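Local coordinates for nucleoside hydrolase, putative (Trypanosoma brucei, PDB 3FZ0), which belongs to the nucleoside hydrolase family, a group of calcium-binding proteins built on a central, mainly parallel beta sheet flanked by helices, at residues 204-215 with 337-348. The protein carries 2 engineered substitutions. Residues are numbered along the deposited sequence; the frame is centred on the assembly and turned at random.
Sequences QLVNWEVTVNSP and CNVITKVDNEMF
Leu205 N gives a hydrogen bond to Asn338 O (2.9 Å), and Ile340 N returns a weak one to Leu205 O, pairing strand 204-206 in parallel with the start of strand 337-343. On one face of this pair Asn338 ND2 donates to Gln204 OE1 (2.8 Å), in the plane of its own amide, with the two amides turned 53° apart. Past the short strand, Asn207 CG sits between backbone N and carbonyl carbon (chi1 49°), which brings ND2 to Ile340 O at 3.0 Å while OD1 accepts from Val210 N as the N-cap of helix 208-212. Farther along, Lys342 NZ meets an in-plane lone pair of Asn213 OD1 at 3.0 Å; the lysine chain is extended as far as CE and turns only at chi4. Two waters sit beside this bond: one accepts from Val343 N within bonding reach of Val210 O and Asn213 OD1, the other accepts from Lys342 NZ within reach of Val343 O.

Apolar packing centres on Val210, whose CG2 lies against the backbone at Thr341 C (3.3 Å) and also touches CG2 of Ile340 and of Val343 (both 4.2 Å). Leu205 CB rests on Cys337 SG, on the face of the pair away from Gln204. Separately, the Phe348 ring meets backbone: CE2 is 3.4 Å from Ser214 O, and Pro215 C lies at the ring edge.

In the mixed central sheet of the nucleoside hydrolase fold, strand 162-165 flanks 203-206, and 337-343 is the last parallel strand before antiparallel 296-306, with a classic bulge at Thr341 and Lys342 facing Asp298. Helix 282-291 packs against Thr211, Val343 and Phe348.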
# COMPACT_ATOMS: atom_id res chain seq x y z
N GLN B 204 -14.02 22.91 -2.79
CA GLN B 204 -14.70 22.96 -1.49
C GLN B 204 -15.10 21.55 -1.06
O GLN B 204 -15.90 20.89 -1.75
CB GLN B 204 -15.93 23.85 -1.53
CG GLN B 204 -15.67 25.23 -2.14
CD GLN B 204 -14.75 26.08 -1.31
OE1 GLN B 204 -15.07 26.39 -0.16
NE2 GLN B 204 -13.58 26.44 -1.86
N LEU B 205 -14.55 21.10 0.06
CA LEU B 205 -14.79 19.72 0.51
C LEU B 205 -15.90 19.68 1.54
O LEU B 205 -15.69 19.95 2.73
CB LEU B 205 -13.49 19.10 1.06
CG LEU B 205 -13.50 17.61 1.43
CD1 LEU B 205 -13.30 16.61 0.25
CD2 LEU B 205 -12.46 17.34 2.55
N VAL B 206 -17.11 19.35 1.09
CA VAL B 206 -18.21 19.19 2.03
C VAL B 206 -18.18 17.74 2.55
O VAL B 206 -18.69 16.79 1.90
CB VAL B 206 -19.53 19.63 1.40
CG1 VAL B 206 -20.69 19.55 2.44
CG2 VAL B 206 -19.35 21.07 0.81
N ASN B 207 -17.54 17.59 3.70
CA ASN B 207 -17.21 16.28 4.25
C ASN B 207 -18.30 15.78 5.16
O ASN B 207 -19.19 16.54 5.57
CB ASN B 207 -15.88 16.34 5.01
CG ASN B 207 -15.83 17.49 5.99
OD1 ASN B 207 -16.30 17.40 7.12
ND2 ASN B 207 -15.30 18.62 5.53
N TRP B 208 -18.18 14.50 5.52
CA TRP B 208 -19.15 13.82 6.36
C TRP B 208 -19.45 14.55 7.69
O TRP B 208 -20.63 14.81 8.00
CB TRP B 208 -18.67 12.38 6.61
CG TRP B 208 -19.46 11.59 7.62
CD1 TRP B 208 -18.98 11.10 8.81
CD2 TRP B 208 -20.83 11.18 7.54
NE1 TRP B 208 -19.95 10.40 9.44
CE2 TRP B 208 -21.10 10.43 8.70
CE3 TRP B 208 -21.86 11.38 6.60
CZ2 TRP B 208 -22.39 9.88 8.98
CZ3 TRP B 208 -23.14 10.82 6.86
CH2 TRP B 208 -23.39 10.08 8.04
N GLU B 209 -18.42 14.87 8.46
CA GLU B 209 -18.61 15.43 9.82
C GLU B 209 -19.29 16.79 9.79
O GLU B 209 -20.14 17.06 10.60
CB GLU B 209 -17.30 15.50 10.61
CG GLU B 209 -16.65 14.13 10.90
CD GLU B 209 -15.69 13.66 9.79
OE1 GLU B 209 -15.82 14.12 8.65
OE2 GLU B 209 -14.79 12.82 10.07
N VAL B 210 -18.97 17.63 8.83
CA VAL B 210 -19.68 18.90 8.78
C VAL B 210 -21.15 18.70 8.42
O VAL B 210 -21.99 19.49 8.86
CB VAL B 210 -18.97 19.94 7.88
CG1 VAL B 210 -19.20 19.66 6.40
CG2 VAL B 210 -19.45 21.31 8.24
N THR B 211 -21.48 17.66 7.66
CA THR B 211 -22.91 17.40 7.35
C THR B 211 -23.62 16.78 8.55
O THR B 211 -24.77 17.11 8.83
CB THR B 211 -23.14 16.64 6.03
OG1 THR B 211 -22.72 15.28 6.19
CG2 THR B 211 -22.37 17.31 4.85
N VAL B 212 -22.93 15.92 9.29
CA VAL B 212 -23.50 15.38 10.52
C VAL B 212 -23.85 16.53 11.50
O VAL B 212 -24.86 16.46 12.25
CB VAL B 212 -22.54 14.38 11.20
CG1 VAL B 212 -23.05 13.97 12.64
CG2 VAL B 212 -22.35 13.16 10.31
N ASN B 213 -23.02 17.58 11.47
CA ASN B 213 -23.16 18.75 12.32
C ASN B 213 -24.27 19.70 11.89
O ASN B 213 -24.60 20.64 12.62
CB ASN B 213 -21.86 19.53 12.34
CG ASN B 213 -21.86 20.59 13.43
OD1 ASN B 213 -21.77 21.80 13.15
ND2 ASN B 213 -22.00 20.15 14.67
N SER B 214 -24.81 19.47 10.70
CA SER B 214 -25.92 20.29 10.17
C SER B 214 -27.07 19.41 9.66
O SER B 214 -27.32 19.34 8.45
CB SER B 214 -25.41 21.20 9.05
OG SER B 214 -26.44 22.05 8.64
N PRO B 215 -27.74 18.70 10.57
CA PRO B 215 -28.79 17.77 10.15
C PRO B 215 -30.16 18.39 10.25
O PRO B 215 -30.32 19.53 10.70
CB PRO B 215 -28.69 16.67 11.22
CG PRO B 215 -28.23 17.41 12.48
CD PRO B 215 -27.57 18.70 12.04
N CYS B 337 -7.40 22.86 -1.30
CA CYS B 337 -8.71 22.44 -0.83
C CYS B 337 -9.20 23.20 0.41
O CYS B 337 -8.46 23.39 1.37
CB CYS B 337 -8.67 20.95 -0.55
SG CYS B 337 -10.16 20.25 0.18
N ASN B 338 -10.45 23.67 0.35
CA ASN B 338 -11.09 24.33 1.49
C ASN B 338 -11.95 23.32 2.23
O ASN B 338 -12.97 22.88 1.72
CB ASN B 338 -11.90 25.53 1.03
CG ASN B 338 -12.29 26.48 2.18
OD1 ASN B 338 -11.55 26.64 3.15
ND2 ASN B 338 -13.46 27.10 2.06
N VAL B 339 -11.50 22.92 3.41
CA VAL B 339 -12.19 21.91 4.22
C VAL B 339 -13.25 22.66 5.01
O VAL B 339 -12.90 23.47 5.86
CB VAL B 339 -11.19 21.18 5.17
CG1 VAL B 339 -11.90 20.18 6.04
CG2 VAL B 339 -10.09 20.51 4.33
N ILE B 340 -14.53 22.42 4.68
CA ILE B 340 -15.64 23.09 5.35
C ILE B 340 -15.86 22.43 6.73
O ILE B 340 -16.07 21.22 6.80
CB ILE B 340 -16.95 22.97 4.52
CG1 ILE B 340 -16.72 23.29 3.02
CG2 ILE B 340 -18.05 23.80 5.15
CD1 ILE B 340 -16.21 24.70 2.69
N THR B 341 -15.83 23.22 7.81
CA THR B 341 -15.92 22.65 9.15
C THR B 341 -17.16 23.04 9.94
O THR B 341 -17.50 22.36 10.91
CB THR B 341 -14.66 22.89 10.00
OG1 THR B 341 -14.44 24.29 10.14
CG2 THR B 341 -13.39 22.22 9.34
N LYS B 342 -17.81 24.13 9.54
CA LYS B 342 -19.12 24.50 10.04
C LYS B 342 -20.04 25.17 9.01
O LYS B 342 -19.65 26.16 8.37
CB LYS B 342 -19.06 25.37 11.30
CG LYS B 342 -20.44 25.44 11.94
CD LYS B 342 -20.40 25.86 13.36
CE LYS B 342 -21.84 25.90 13.99
NZ LYS B 342 -22.43 24.53 14.24
N VAL B 343 -21.25 24.63 8.90
CA VAL B 343 -22.32 25.18 8.08
C VAL B 343 -23.45 25.72 8.94
O VAL B 343 -23.79 25.13 9.98
CB VAL B 343 -22.84 24.14 7.08
CG1 VAL B 343 -24.16 24.57 6.44
CG2 VAL B 343 -21.79 23.91 5.97
N ASP B 344 -24.03 26.84 8.50
CA ASP B 344 -25.11 27.54 9.20
C ASP B 344 -26.36 26.66 9.15
O ASP B 344 -26.98 26.54 8.10
CB ASP B 344 -25.37 28.87 8.51
CG ASP B 344 -26.33 29.75 9.26
OD1 ASP B 344 -27.31 29.27 9.87
OD2 ASP B 344 -26.12 30.98 9.22
N ASN B 345 -26.69 26.01 10.27
CA ASN B 345 -27.86 25.11 10.34
C ASN B 345 -29.19 25.82 10.03
O ASN B 345 -30.02 25.32 9.30
CB ASN B 345 -27.98 24.38 11.69
CG ASN B 345 -28.98 23.24 11.63
OD1 ASN B 345 -28.86 22.35 10.76
ND2 ASN B 345 -30.00 23.27 12.49
N GLU B 346 -29.34 27.00 10.60
CA GLU B 346 -30.49 27.86 10.37
C GLU B 346 -30.73 28.12 8.86
O GLU B 346 -31.86 27.96 8.39
CB GLU B 346 -30.29 29.15 11.17
CG GLU B 346 -31.55 29.98 11.38
CD GLU B 346 -31.53 30.75 12.73
OE1 GLU B 346 -30.68 30.41 13.62
OE2 GLU B 346 -32.39 31.67 12.92
N MET B 347 -29.68 28.47 8.10
CA MET B 347 -29.81 28.71 6.66
C MET B 347 -30.15 27.43 5.92
O MET B 347 -30.90 27.47 4.93
CB MET B 347 -28.54 29.29 6.06
CG MET B 347 -28.44 30.78 6.10
SD MET B 347 -27.01 31.39 5.17
CE MET B 347 -27.24 30.57 3.63
N PHE B 348 -29.60 26.30 6.39
CA PHE B 348 -29.93 24.99 5.86
C PHE B 348 -31.43 24.59 6.01
O PHE B 348 -32.06 24.18 5.05
CB PHE B 348 -29.04 23.93 6.51
CG PHE B 348 -29.31 22.53 6.03
CD1 PHE B 348 -29.16 22.20 4.69
CD2 PHE B 348 -29.69 21.54 6.93
CE1 PHE B 348 -29.37 20.90 4.24
CE2 PHE B 348 -29.93 20.22 6.51
CZ PHE B 348 -29.77 19.89 5.17
O HOH W 1 -22.08 22.14 10.32
O HOH W 2 -24.18 23.78 12.19